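Local coordinates for mandelate racemase/muconate lactonizing protein (Thermobispora bispora, PDB 3VC5) that probably catalyses the magnesium-dependent dehydration of D-glucarate to 5-dehydro-4-deoxy-D-glucarate, as a member of the enolase superfamily, at residues L234-D239 with D257-Y262; I333-H338 with P358-A363; A166-K171 with D190-Q195; P240-T245 with P266-D271; G204-K209 with F384-V389. All coordinates share one frame; numbering follows the deposited sequence.

Interaction 1. Residues L234-D239 with D257-Y262; sequences LPLRLD and DGVLEY
Arg-237 and Glu-261 run side by side, and their charged ends make the tight part of this contact. Arg-237 NE donates to Glu-261 OE1 over 2.7 Å; the oxygen lies near the guanidinium plane, but is itself met from above the plane of the carboxylate. A weak second bond comes from NH1. Arginine suits the place because it offers more than charge: its CG packs over the face of the Tyr-262 ring, 4.0 Å from the centroid, while Tyr-262 OH sits 2.9 Å above the guanidinium plane, over its centre. That hydroxyl is bonded to Ser-336; NH1 of Arg-237 also bonds Ala-363 O and NH2 pairs with Asp-365, so the group is held in both position and rotation. Beside it, Glu-261 N donates to Leu-236 O over 2.8 Å.

Toward the partly exposed end, at Val-259, the fit slackens. Leu-236 CD1 and Val-259 CG1 merely touch at 4.1 Å, and the backbones are joined through a water that accepts from Leu-236 N and donates to Val-259 O. Deeper in, Leu-260 CD2 lies against the CB atoms of both Leu-236 and Leu-238. The loop running into strand 262-264 thus packs against strand 236-239; the two are neighbouring parallel strands of the enolase-superfamily barrel and lead to the magnesium ligands Asp-239 and Glu-264.

Interaction 2. Residues I333-H338 with P358-A363; sequences IELSMH and PAITHA
Glu-334 and His-362 cross at about a right angle, with the carboxylate and imidazole planes turned 30° apart. His-362 NE2 donates to Glu-334 OE1 over 2.7 Å, within the ring plane and on the anti side of the carboxylate. The ring reaches there because CG stands anti to the carbonyl carbon (chi1 -67°), which also brings the CD2 edge to 3.3 Å from Leu-335 O. Histidine suits the position by having two ring nitrogens: ND1 is engaged by Glu-261, so the imidazole lies between two carboxylates, which would tend to stabilise its positive charge.

Ile-360 is oblique to both its partners. Being branched, it reaches Leu-335 CD2 with CG1 at 3.6 Å and the methyl CE of Met-337 with CD1; the unbranched methionine chain can bend at chi3 (-66°) to meet it. Near the other end, a water bridges Leu-335 N and Ala-359 O and also bonds Thr-361 OG1. Strand 334-337 is thereby fastened to the loop that follows helix 344-355, just ahead of His-338, a predicted proton acceptor placed, as in the enolase superfamily, at the C-terminal end of a barrel strand.

Interaction 3. Residues A166-K171 with D190-Q195; sequences AYLFYK and DGIVAQ
Leu-168 on strand 166-169 and Ile-192 on helix 190-195 face each other across nearly antiparallel axes, which run at 151° and come within 8.7 Å. Ile-192 is the wedge between the two elements. Its CG2 methyl rests on Leu-168 CD1 at 3.9 Å, while the other branch turns to Tyr-170: CG1 touches the ring atom CE1 at 3.6 Å, and CD1 sits over the face, 4.1 Å from the centroid and 23° off the normal. Tyr-170 and Ile-192 cross at about a right angle; it is branching at CB that lets Ile-192 serve Leu-168 and the ring at once. Tyr-170 gets there although its CB points away from the helix, and the edge-to-face ring of Phe-215 also packs on it.

Gln-195 slides past Leu-168 in the opposite direction. With CG anti to the backbone N (chi1 -173°) and the chain extended beyond it, the amide group is carried to the backbone of Phe-169. Lys-171 bends so that NZ can bond Gly-184 O and pair with Asp-181.

Alternation along the strand sends Tyr-167 to the other side, where its hydroxyl bonds Lys-209 and the predicted base Lys-211. This is the first half of the beta-alpha-beta crossover 161-169, 189-203, 208-211. Its chemistry is that of a largely apolar seam: apolar branches and a ring face supply the fit, and the amide of Gln-195 lies beside the backbone of Phe-169 as well as against Leu-168 and Lys-171, where backbone polar groups could compensate for its burial.

Interaction 4. Residues P240-T245 with P266-D271; sequences PNAAWT and PTPGID
Trp-244 O receives the hydroxyl of Thr-267, with OG1 donating over 2.7 Å from a position tilted 28° out of the carbonyl plane. Thr-267 reaches it because OG1 stands opposite its own backbone N (chi1 -161°), and a short hydroxyl side chain puts the donor within reach of the neighbouring backbone. In the other direction Trp-244 N donates to Pro-266 O over 3.0 Å, the nitrogen lying nearly on the line of the C=O bond. Together the two bonds grip Trp-244 at both its amide and its carbonyl. Weaker support comes from Thr-267 CA, which makes a bent CA-H...O contact with Trp-244 O at 3.3 Å.

The two loops lie at the C-terminal ends of adjacent strands of the enolase-superfamily barrel, one directly after the magnesium ligand Asp-239 and the other two residues beyond Glu-264. The first makes a type I' turn from Pro-240 to Ala-243, with positive phi at Asn-241 and Ala-242; asparagine tolerates such angles well, and its OD1 accepts from Lys-211. Thr-245 then caps helix 246-255 by bonding Thr-248 N.

Around this polar core the prolines do the packing with compact, rigid apolar rings. Pro-240 CG sits over one face of the indole of Trp-244, toward its rim, and lies 4.0 Å from Pro-266 CA. Pro-266 CB touches Trp-244 CE3 at 3.8 Å, the two side chains crossing at about a right angle. At the margin, the small methyl of Ala-242 lets Pro-268 come close, with CB 4.0 Å from Pro-268 CD and the backbone oxygen Ala-242 O 3.4 Å from that same CD.

Interaction 5. Residues G204-K209 with F384-V389; sequences GFRSIK and FVDGAV
Arg-206 and Asp-386 meet where a type I' turn, Val-385 to Ala-388, packs against the chain leaving helix 189-203. That turn leads into strand 388-390, the antiparallel strand beside strand 161-169. From its CB the side chain of Arg-206 runs extended, CG standing anti to the carbonyl carbon (chi1 -63°), so that it lies along Asp-386 with both pointing the same way. CG passes near Asp-386 O, and CD comes to 3.8 Å from that oxygen. NE follows at 3.6 Å from Asp-386 O. CZ lies by Asp-386 CB, and NH2 touches that carbon at 3.8 Å. At the tip NH2 and Asp-386 OD2 stay 4.3 Å apart, with the oxygen well out of the guanidinium plane, so any attraction would be one of charge alone. At this exposed place a long chain is suitable because its methylenes can pack while its charge stays in solvent.

Inside, glycine lets the backbones close in: the CA atoms of Phe-205 and Gly-387 are 3.7 Å apart. A CB on Gly-204 would clash with Asp-386 CA and Gly-387 N, and one on Gly-387 with Gly-204 O and Phe-205 CA. Both glycines have positive phi, the one just past the helix, the other in the turn. A water accepts from Arg-206 N and gives a weak bond to Gly-387 O.

Next to the glycines, the edge of Phe-205 is directed toward the face of Phe-384 in an offset edge-to-face pair, planes at 77°; Tyr-203 adds a third ring. Phe-205 CE1 is 3.9 Å from both CD1 and CE1 of Phe-384.

Following the chain, interaction 3 closes first, bringing residues 190-195 of helix 189-203 back onto strand 161-169. Interaction 5 then opens at 204-209 and shuts only at 384-389, so its long loop encloses the other three and joins the chain leading into strand 208-211 to the turn before strand 388-390. Within it interactions 1 and 4 cross: 234-239 is followed by 240-245, and 257-262 by 266-271, so one pair of strands is tied at entry and again at the C-terminal loops. Interaction 2 comes afterwards, in series, yet meets interaction 1 in space, where residues 362-363 approach Arg-237 and Glu-261 across the barrel.

Interaction 1. Residues L234-D239 with D257-Y262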
# COMPACT_ATOMS: atom_id res chain seq x y z
N LEU A 234 -11.46 5.39 29.99
CA LEU A 234 -10.20 5.29 29.23
C LEU A 234 -9.97 3.86 28.75
O LEU A 234 -9.99 2.93 29.56
CB LEU A 234 -9.00 5.76 30.06
CG LEU A 234 -8.95 7.17 30.65
CD1 LEU A 234 -7.50 7.60 30.89
CD2 LEU A 234 -9.67 8.19 29.79
N PRO A 235 -9.75 3.68 27.43
CA PRO A 235 -9.48 2.34 26.94
C PRO A 235 -8.23 1.77 27.61
O PRO A 235 -7.26 2.50 27.84
CB PRO A 235 -9.24 2.56 25.44
CG PRO A 235 -10.00 3.83 25.12
CD PRO A 235 -9.88 4.67 26.35
N LEU A 236 -8.26 0.47 27.92
CA LEU A 236 -7.16 -0.20 28.62
C LEU A 236 -6.63 -1.36 27.81
O LEU A 236 -7.41 -2.07 27.18
CB LEU A 236 -7.64 -0.77 29.96
CG LEU A 236 -8.24 0.22 30.96
CD1 LEU A 236 -8.61 -0.50 32.25
CD2 LEU A 236 -7.28 1.35 31.24
N ARG A 237 -5.30 -1.56 27.84
CA ARG A 237 -4.69 -2.70 27.14
C ARG A 237 -3.77 -3.39 28.12
O ARG A 237 -3.24 -2.74 29.00
CB ARG A 237 -3.83 -2.21 25.96
CG ARG A 237 -4.56 -1.29 24.99
CD ARG A 237 -3.55 -0.30 24.34
NE ARG A 237 -4.20 0.48 23.32
CZ ARG A 237 -3.59 1.29 22.47
NH1 ARG A 237 -4.32 1.91 21.55
NH2 ARG A 237 -2.26 1.50 22.55
N LEU A 238 -3.56 -4.70 27.94
CA LEU A 238 -2.64 -5.46 28.77
C LEU A 238 -1.74 -6.26 27.84
O LEU A 238 -2.26 -6.89 26.91
CB LEU A 238 -3.40 -6.41 29.71
CG LEU A 238 -2.56 -7.36 30.59
CD1 LEU A 238 -1.60 -6.62 31.51
CD2 LEU A 238 -3.50 -8.27 31.42
N ASP A 239 -0.43 -6.23 28.09
CA ASP A 239 0.56 -6.78 27.15
C ASP A 239 1.57 -7.71 27.85
O ASP A 239 2.63 -7.26 28.29
CB ASP A 239 1.30 -5.61 26.48
CG ASP A 239 2.37 -6.07 25.52
OD1 ASP A 239 2.38 -7.26 25.11
OD2 ASP A 239 3.22 -5.22 25.18
N ASP A 257 -13.60 -9.48 30.68
CA ASP A 257 -14.66 -9.21 29.70
C ASP A 257 -15.15 -7.78 29.89
O ASP A 257 -15.47 -7.38 31.00
CB ASP A 257 -15.83 -10.20 29.92
CG ASP A 257 -16.89 -10.14 28.82
OD1 ASP A 257 -16.89 -9.20 27.98
OD2 ASP A 257 -17.74 -11.04 28.79
N GLY A 258 -15.20 -7.01 28.80
CA GLY A 258 -15.72 -5.65 28.84
C GLY A 258 -14.77 -4.61 29.43
O GLY A 258 -15.14 -3.44 29.57
N VAL A 259 -13.54 -5.02 29.75
CA VAL A 259 -12.57 -4.12 30.38
C VAL A 259 -11.44 -3.67 29.42
O VAL A 259 -10.96 -2.54 29.51
CB VAL A 259 -11.97 -4.72 31.68
CG1 VAL A 259 -11.07 -3.73 32.38
CG2 VAL A 259 -13.09 -5.17 32.63
N LEU A 260 -11.01 -4.55 28.51
CA LEU A 260 -9.87 -4.26 27.60
C LEU A 260 -10.28 -3.82 26.19
O LEU A 260 -11.17 -4.42 25.58
CB LEU A 260 -8.94 -5.48 27.50
CG LEU A 260 -8.25 -5.96 28.79
CD1 LEU A 260 -7.48 -7.25 28.53
CD2 LEU A 260 -7.33 -4.90 29.43
N GLU A 261 -9.63 -2.78 25.67
CA GLU A 261 -9.69 -2.40 24.26
C GLU A 261 -9.19 -3.61 23.45
O GLU A 261 -9.78 -3.98 22.42
CB GLU A 261 -8.80 -1.17 24.01
CG GLU A 261 -8.77 -0.67 22.57
CD GLU A 261 -7.81 0.49 22.37
OE1 GLU A 261 -6.91 0.70 23.22
OE2 GLU A 261 -7.96 1.22 21.35
N TYR A 262 -8.10 -4.20 23.92
CA TYR A 262 -7.54 -5.43 23.33
C TYR A 262 -6.56 -6.10 24.30
O TYR A 262 -6.03 -5.45 25.22
CB TYR A 262 -6.92 -5.20 21.93
CG TYR A 262 -5.84 -4.15 21.74
CD1 TYR A 262 -6.10 -3.00 20.97
CD2 TYR A 262 -4.55 -4.31 22.28
CE1 TYR A 262 -5.12 -2.06 20.75
CE2 TYR A 262 -3.55 -3.33 22.07
CZ TYR A 262 -3.86 -2.22 21.29
OH TYR A 262 -2.92 -1.24 21.04
O HOH W 1 -10.99 -0.59 27.68

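Interaction 2. Residues I333-H338 with P358-A363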
# COMPACT_ATOMS: atom_id res chain seq x y z
N ILE A 333 -8.46 -6.24 9.86
CA ILE A 333 -7.52 -6.18 10.97
C ILE A 333 -7.26 -4.71 11.24
O ILE A 333 -6.86 -3.98 10.34
CB ILE A 333 -6.19 -6.89 10.63
CG1 ILE A 333 -6.45 -8.39 10.43
CG2 ILE A 333 -5.12 -6.66 11.72
CD1 ILE A 333 -5.33 -9.15 9.79
N GLU A 334 -7.55 -4.27 12.44
CA GLU A 334 -7.33 -2.85 12.78
C GLU A 334 -5.88 -2.57 13.13
O GLU A 334 -5.12 -3.50 13.37
CB GLU A 334 -8.28 -2.42 13.89
CG GLU A 334 -9.70 -2.46 13.40
CD GLU A 334 -10.68 -2.31 14.50
OE1 GLU A 334 -10.28 -2.00 15.65
OE2 GLU A 334 -11.88 -2.51 14.21
N LEU A 335 -5.49 -1.29 13.16
CA LEU A 335 -4.10 -0.94 13.41
C LEU A 335 -3.89 -0.12 14.64
O LEU A 335 -4.64 0.85 14.91
CB LEU A 335 -3.49 -0.18 12.24
CG LEU A 335 -2.36 -0.91 11.48
CD1 LEU A 335 -2.83 -2.14 10.79
CD2 LEU A 335 -1.69 0.02 10.46
N SER A 336 -2.86 -0.51 15.38
CA SER A 336 -2.30 0.33 16.42
C SER A 336 -0.81 0.50 16.08
O SER A 336 -0.42 0.25 14.93
CB SER A 336 -2.49 -0.35 17.79
OG SER A 336 -2.03 0.47 18.84
N MET A 337 0.01 0.91 17.04
CA MET A 337 1.43 1.10 16.72
C MET A 337 2.27 0.72 17.92
O MET A 337 2.02 1.19 19.02
CB MET A 337 1.71 2.57 16.38
CG MET A 337 3.13 2.82 15.82
SD MET A 337 3.45 4.52 15.30
CE MET A 337 2.33 4.67 13.89
N HIS A 338 3.27 -0.12 17.69
CA HIS A 338 4.22 -0.58 18.69
C HIS A 338 5.37 0.44 18.81
O HIS A 338 5.79 1.07 17.80
CB HIS A 338 4.76 -1.96 18.27
CG HIS A 338 6.02 -2.38 18.99
ND1 HIS A 338 7.29 -2.10 18.50
CD2 HIS A 338 6.20 -3.06 20.15
CE1 HIS A 338 8.20 -2.60 19.34
NE2 HIS A 338 7.55 -3.17 20.36
N PRO A 358 -5.32 6.62 7.21
CA PRO A 358 -6.67 6.53 7.74
C PRO A 358 -6.89 5.35 8.71
O PRO A 358 -7.60 5.51 9.69
CB PRO A 358 -7.54 6.38 6.48
CG PRO A 358 -6.74 7.07 5.39
CD PRO A 358 -5.28 6.91 5.77
N ALA A 359 -6.30 4.19 8.44
CA ALA A 359 -6.59 3.00 9.26
C ALA A 359 -5.90 2.95 10.63
O ALA A 359 -6.24 2.08 11.45
CB ALA A 359 -6.31 1.72 8.46
N ILE A 360 -4.95 3.84 10.90
CA ILE A 360 -4.32 3.82 12.21
C ILE A 360 -5.26 4.63 13.10
O ILE A 360 -5.16 5.86 13.18
CB ILE A 360 -2.87 4.35 12.23
CG1 ILE A 360 -1.98 3.47 11.32
CG2 ILE A 360 -2.37 4.38 13.70
CD1 ILE A 360 -0.54 3.96 11.15
N THR A 361 -6.17 3.91 13.75
CA THR A 361 -7.30 4.52 14.46
C THR A 361 -7.26 4.30 15.97
O THR A 361 -8.03 4.89 16.72
CB THR A 361 -8.65 3.99 13.89
OG1 THR A 361 -8.58 2.56 13.76
CG2 THR A 361 -8.92 4.61 12.53
N HIS A 362 -6.36 3.43 16.43
CA HIS A 362 -6.17 3.21 17.86
C HIS A 362 -5.04 4.12 18.33
O HIS A 362 -4.17 4.50 17.52
CB HIS A 362 -5.82 1.74 18.12
CG HIS A 362 -6.94 0.80 17.83
ND1 HIS A 362 -7.88 0.42 18.77
CD2 HIS A 362 -7.30 0.17 16.68
CE1 HIS A 362 -8.74 -0.42 18.23
NE2 HIS A 362 -8.42 -0.58 16.96
N ALA A 363 -5.02 4.47 19.61
CA ALA A 363 -3.92 5.29 20.17
C ALA A 363 -2.60 4.56 19.92
O ALA A 363 -2.52 3.34 20.07
CB ALA A 363 -4.10 5.52 21.67
O HOH W 2 -7.98 0.35 11.90

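Interaction 3. Residues A166-K171 with D190-Q195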
# COMPACT_ATOMS: atom_id res chain seq x y z
N ALA A 166 -0.70 5.95 27.52
CA ALA A 166 0.20 5.93 28.66
C ALA A 166 0.77 4.51 28.76
O ALA A 166 0.02 3.56 29.01
CB ALA A 166 -0.58 6.26 29.94
N TYR A 167 2.08 4.39 28.59
CA TYR A 167 2.75 3.08 28.56
C TYR A 167 3.25 2.78 29.98
O TYR A 167 4.32 3.23 30.38
CB TYR A 167 3.92 3.07 27.57
CG TYR A 167 4.20 1.70 26.96
CD1 TYR A 167 3.94 0.52 27.66
CD2 TYR A 167 4.76 1.60 25.68
CE1 TYR A 167 4.19 -0.73 27.08
CE2 TYR A 167 5.01 0.34 25.09
CZ TYR A 167 4.74 -0.81 25.80
OH TYR A 167 4.95 -2.08 25.22
N LEU A 168 2.44 2.08 30.75
CA LEU A 168 2.77 1.77 32.13
C LEU A 168 3.59 0.48 32.22
O LEU A 168 3.35 -0.52 31.49
CB LEU A 168 1.50 1.64 32.97
CG LEU A 168 0.42 2.72 32.85
CD1 LEU A 168 -0.76 2.45 33.81
CD2 LEU A 168 1.02 4.12 33.12
N PHE A 169 4.50 0.49 33.19
CA PHE A 169 5.34 -0.65 33.48
C PHE A 169 5.43 -0.85 34.97
O PHE A 169 5.55 0.13 35.72
CB PHE A 169 6.78 -0.39 33.05
CG PHE A 169 7.00 -0.41 31.54
CD1 PHE A 169 6.69 0.69 30.76
CD2 PHE A 169 7.55 -1.54 30.93
CE1 PHE A 169 6.92 0.68 29.36
CE2 PHE A 169 7.77 -1.57 29.53
CZ PHE A 169 7.45 -0.48 28.75
N TYR A 170 5.46 -2.10 35.39
CA TYR A 170 6.02 -2.40 36.70
C TYR A 170 7.50 -2.03 36.66
O TYR A 170 8.16 -2.20 35.63
CB TYR A 170 5.84 -3.87 37.05
CG TYR A 170 4.41 -4.31 37.17
CD1 TYR A 170 3.67 -4.04 38.33
CD2 TYR A 170 3.81 -5.05 36.16
CE1 TYR A 170 2.36 -4.46 38.45
CE2 TYR A 170 2.50 -5.49 36.28
CZ TYR A 170 1.78 -5.20 37.44
OH TYR A 170 0.48 -5.64 37.57
N LYS A 171 8.00 -1.42 37.73
CA LYS A 171 9.40 -1.03 37.76
C LYS A 171 9.96 -0.94 39.16
O LYS A 171 9.22 -0.69 40.11
CB LYS A 171 9.59 0.31 37.04
CG LYS A 171 8.87 1.49 37.75
CD LYS A 171 9.02 2.82 36.99
CE LYS A 171 10.48 3.33 36.98
NZ LYS A 171 11.02 3.66 38.37
N ASP A 190 -1.76 -0.44 43.39
CA ASP A 190 -1.64 0.93 43.88
C ASP A 190 -0.51 1.69 43.18
O ASP A 190 -0.66 2.85 42.77
CB ASP A 190 -1.37 0.95 45.39
CG ASP A 190 -2.62 0.67 46.21
OD1 ASP A 190 -3.74 0.59 45.67
OD2 ASP A 190 -2.46 0.54 47.44
N GLY A 191 0.64 1.03 43.07
CA GLY A 191 1.81 1.65 42.45
C GLY A 191 1.58 1.94 40.97
O GLY A 191 2.01 2.97 40.48
N ILE A 192 0.92 1.03 40.26
CA ILE A 192 0.58 1.22 38.85
C ILE A 192 -0.44 2.35 38.66
O ILE A 192 -0.30 3.20 37.77
CB ILE A 192 0.09 -0.12 38.23
CG1 ILE A 192 1.27 -1.10 38.08
CG2 ILE A 192 -0.69 0.10 36.91
CD1 ILE A 192 2.31 -0.71 37.03
N VAL A 193 -1.46 2.38 39.52
CA VAL A 193 -2.41 3.48 39.46
C VAL A 193 -1.68 4.81 39.73
O VAL A 193 -1.97 5.80 39.07
CB VAL A 193 -3.60 3.28 40.43
CG1 VAL A 193 -4.45 4.55 40.51
CG2 VAL A 193 -4.46 2.12 39.97
N ALA A 194 -0.76 4.84 40.69
CA ALA A 194 -0.06 6.10 40.98
C ALA A 194 0.77 6.54 39.77
O ALA A 194 0.82 7.73 39.43
CB ALA A 194 0.82 5.97 42.21
N GLN A 195 1.42 5.57 39.12
CA GLN A 195 2.22 5.84 37.93
C GLN A 195 1.34 6.41 36.81
O GLN A 195 1.72 7.37 36.12
CB GLN A 195 2.93 4.57 37.47
CG GLN A 195 3.93 4.76 36.32
CD GLN A 195 4.44 3.42 35.87
OE1 GLN A 195 5.22 2.76 36.57
NE2 GLN A 195 3.96 2.97 34.74

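Interaction 4. Residues P240-T245 with P266-D271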
# COMPACT_ATOMS: atom_id res chain seq x y z
N PRO A 240 1.25 -9.02 27.95
CA PRO A 240 2.18 -9.94 28.61
C PRO A 240 3.36 -10.45 27.74
O PRO A 240 4.15 -11.27 28.22
CB PRO A 240 1.29 -11.12 29.04
CG PRO A 240 -0.11 -10.69 28.78
CD PRO A 240 -0.07 -9.64 27.73
N ASN A 241 3.50 -9.98 26.50
CA ASN A 241 4.58 -10.43 25.62
C ASN A 241 4.75 -11.96 25.60
O ASN A 241 5.87 -12.47 25.72
CB ASN A 241 5.91 -9.74 25.94
CG ASN A 241 5.96 -8.31 25.47
OD1 ASN A 241 5.97 -7.38 26.29
ND2 ASN A 241 6.01 -8.10 24.14
N ALA A 242 3.62 -12.65 25.47
CA ALA A 242 3.59 -14.11 25.26
C ALA A 242 3.98 -14.92 26.50
O ALA A 242 4.40 -16.08 26.39
CB ALA A 242 4.44 -14.50 24.05
N ALA A 243 3.88 -14.31 27.68
CA ALA A 243 4.24 -14.97 28.94
C ALA A 243 3.26 -16.06 29.40
O ALA A 243 3.56 -16.76 30.36
CB ALA A 243 4.45 -13.94 30.06
N TRP A 244 2.11 -16.20 28.74
CA TRP A 244 1.06 -17.09 29.27
C TRP A 244 0.81 -18.29 28.36
O TRP A 244 1.02 -18.21 27.14
CB TRP A 244 -0.28 -16.36 29.46
CG TRP A 244 -0.21 -15.14 30.34
CD1 TRP A 244 0.75 -14.84 31.27
CD2 TRP A 244 -1.15 -14.06 30.37
NE1 TRP A 244 0.47 -13.61 31.87
CE2 TRP A 244 -0.71 -13.13 31.35
CE3 TRP A 244 -2.34 -13.78 29.68
CZ2 TRP A 244 -1.41 -11.95 31.64
CZ3 TRP A 244 -3.03 -12.61 29.98
CH2 TRP A 244 -2.56 -11.71 30.95
N THR A 245 0.31 -19.37 28.96
CA THR A 245 -0.18 -20.51 28.22
C THR A 245 -1.52 -20.14 27.59
O THR A 245 -2.14 -19.13 27.94
CB THR A 245 -0.42 -21.71 29.15
OG1 THR A 245 -1.44 -21.38 30.09
CG2 THR A 245 0.85 -22.09 29.88
N PRO A 266 -1.01 -12.36 24.49
CA PRO A 266 -1.04 -13.15 25.74
C PRO A 266 -0.16 -14.43 25.68
O PRO A 266 0.38 -14.85 26.70
CB PRO A 266 -2.53 -13.51 25.87
CG PRO A 266 -3.08 -13.38 24.49
CD PRO A 266 -2.34 -12.25 23.86
N THR A 267 -0.01 -15.03 24.50
CA THR A 267 0.55 -16.36 24.42
C THR A 267 1.41 -16.46 23.14
O THR A 267 1.16 -15.72 22.18
CB THR A 267 -0.61 -17.41 24.40
OG1 THR A 267 -0.15 -18.72 24.76
CG2 THR A 267 -1.29 -17.45 23.03
N PRO A 268 2.39 -17.38 23.12
CA PRO A 268 3.27 -17.38 21.95
C PRO A 268 2.72 -18.09 20.74
O PRO A 268 2.04 -19.13 20.87
CB PRO A 268 4.53 -18.13 22.43
CG PRO A 268 4.15 -18.79 23.69
CD PRO A 268 2.92 -18.18 24.24
N GLY A 269 3.03 -17.56 19.56
CA GLY A 269 2.73 -18.26 18.30
C GLY A 269 1.40 -17.95 17.67
O GLY A 269 0.41 -17.68 18.36
N ILE A 270 1.34 -18.05 16.34
CA ILE A 270 0.09 -17.88 15.64
C ILE A 270 -1.01 -18.88 16.10
O ILE A 270 -2.18 -18.52 16.30
CB ILE A 270 0.31 -17.97 14.08
CG1 ILE A 270 1.12 -16.75 13.61
CG2 ILE A 270 -1.03 -18.06 13.35
CD1 ILE A 270 1.61 -16.83 12.15
N ASP A 271 -0.63 -20.16 16.21
CA ASP A 271 -1.57 -21.20 16.62
C ASP A 271 -2.20 -20.90 17.98
O ASP A 271 -3.44 -20.87 18.11
CB ASP A 271 -0.85 -22.57 16.65
CG ASP A 271 -1.78 -23.70 17.07
OD1 ASP A 271 -2.84 -23.80 16.46
OD2 ASP A 271 -1.46 -24.47 18.01

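Interaction 5. Residues G204-K209 with F384-V389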
# COMPACT_ATOMS: atom_id res chain seq x y z
N GLY A 204 -1.45 13.92 29.48
CA GLY A 204 -2.88 13.96 29.11
C GLY A 204 -3.38 12.73 28.35
O GLY A 204 -4.44 12.77 27.70
N PHE A 205 -2.63 11.63 28.43
CA PHE A 205 -3.00 10.39 27.73
C PHE A 205 -4.44 10.00 28.01
O PHE A 205 -4.90 10.06 29.16
CB PHE A 205 -2.09 9.23 28.17
CG PHE A 205 -0.63 9.45 27.85
CD1 PHE A 205 -0.23 9.77 26.54
CD2 PHE A 205 0.35 9.37 28.85
CE1 PHE A 205 1.13 9.98 26.23
CE2 PHE A 205 1.72 9.56 28.54
CZ PHE A 205 2.11 9.86 27.22
N ARG A 206 -5.16 9.58 26.97
CA ARG A 206 -6.56 9.19 27.09
C ARG A 206 -6.80 7.69 26.88
O ARG A 206 -7.96 7.24 26.76
CB ARG A 206 -7.42 10.04 26.12
CG ARG A 206 -7.38 11.56 26.44
CD ARG A 206 -8.18 12.34 25.43
NE ARG A 206 -8.36 13.73 25.85
CZ ARG A 206 -9.13 14.60 25.21
NH1 ARG A 206 -9.78 14.23 24.11
NH2 ARG A 206 -9.26 15.85 25.66
N SER A 207 -5.70 6.93 26.81
CA SER A 207 -5.69 5.47 26.67
C SER A 207 -4.54 5.01 27.56
O SER A 207 -3.56 5.76 27.76
CB SER A 207 -5.37 5.05 25.21
OG SER A 207 -6.50 5.10 24.38
N ILE A 208 -4.65 3.80 28.09
CA ILE A 208 -3.66 3.24 29.02
C ILE A 208 -3.28 1.83 28.61
O ILE A 208 -4.15 1.03 28.28
CB ILE A 208 -4.24 3.19 30.45
CG1 ILE A 208 -4.53 4.61 30.96
CG2 ILE A 208 -3.28 2.49 31.38
CD1 ILE A 208 -5.33 4.59 32.28
N LYS A 209 -1.97 1.54 28.64
CA LYS A 209 -1.45 0.21 28.39
C LYS A 209 -0.64 -0.22 29.59
O LYS A 209 0.12 0.56 30.15
CB LYS A 209 -0.54 0.24 27.16
CG LYS A 209 0.12 -1.07 26.84
CD LYS A 209 0.98 -0.91 25.61
CE LYS A 209 1.38 -2.32 25.17
NZ LYS A 209 2.22 -2.35 24.00
N PHE A 384 3.06 17.05 23.64
CA PHE A 384 1.81 16.33 23.89
C PHE A 384 0.77 17.30 24.44
O PHE A 384 1.02 18.00 25.43
CB PHE A 384 2.02 15.17 24.86
CG PHE A 384 2.84 14.05 24.29
CD1 PHE A 384 2.23 12.89 23.86
CD2 PHE A 384 4.20 14.19 24.13
CE1 PHE A 384 2.98 11.86 23.31
CE2 PHE A 384 4.98 13.17 23.61
CZ PHE A 384 4.36 12.00 23.16
N VAL A 385 -0.39 17.31 23.80
CA VAL A 385 -1.50 18.16 24.20
C VAL A 385 -2.71 17.24 24.35
O VAL A 385 -3.15 16.63 23.36
CB VAL A 385 -1.82 19.23 23.14
CG1 VAL A 385 -3.07 20.03 23.54
CG2 VAL A 385 -0.60 20.16 22.90
N ASP A 386 -3.20 17.10 25.57
CA ASP A 386 -4.34 16.22 25.82
C ASP A 386 -4.07 14.81 25.27
O ASP A 386 -4.96 14.19 24.66
CB ASP A 386 -5.60 16.79 25.16
CG ASP A 386 -5.95 18.17 25.69
OD1 ASP A 386 -5.73 18.42 26.90
OD2 ASP A 386 -6.45 19.01 24.90
N GLY A 387 -2.85 14.32 25.49
CA GLY A 387 -2.48 12.94 25.15
C GLY A 387 -2.09 12.69 23.71
O GLY A 387 -1.76 11.55 23.34
N ALA A 388 -2.11 13.74 22.89
CA ALA A 388 -1.87 13.59 21.46
C ALA A 388 -0.75 14.52 20.99
O ALA A 388 -0.55 15.61 21.53
CB ALA A 388 -3.15 13.88 20.69
N VAL A 389 -0.03 14.11 19.96
CA VAL A 389 1.02 14.95 19.37
C VAL A 389 0.49 15.61 18.10
O VAL A 389 0.16 14.94 17.11
CB VAL A 389 2.26 14.11 19.03
CG1 VAL A 389 3.33 14.98 18.31
CG2 VAL A 389 2.83 13.46 20.29
O HOH W 3 -4.37 9.73 24.26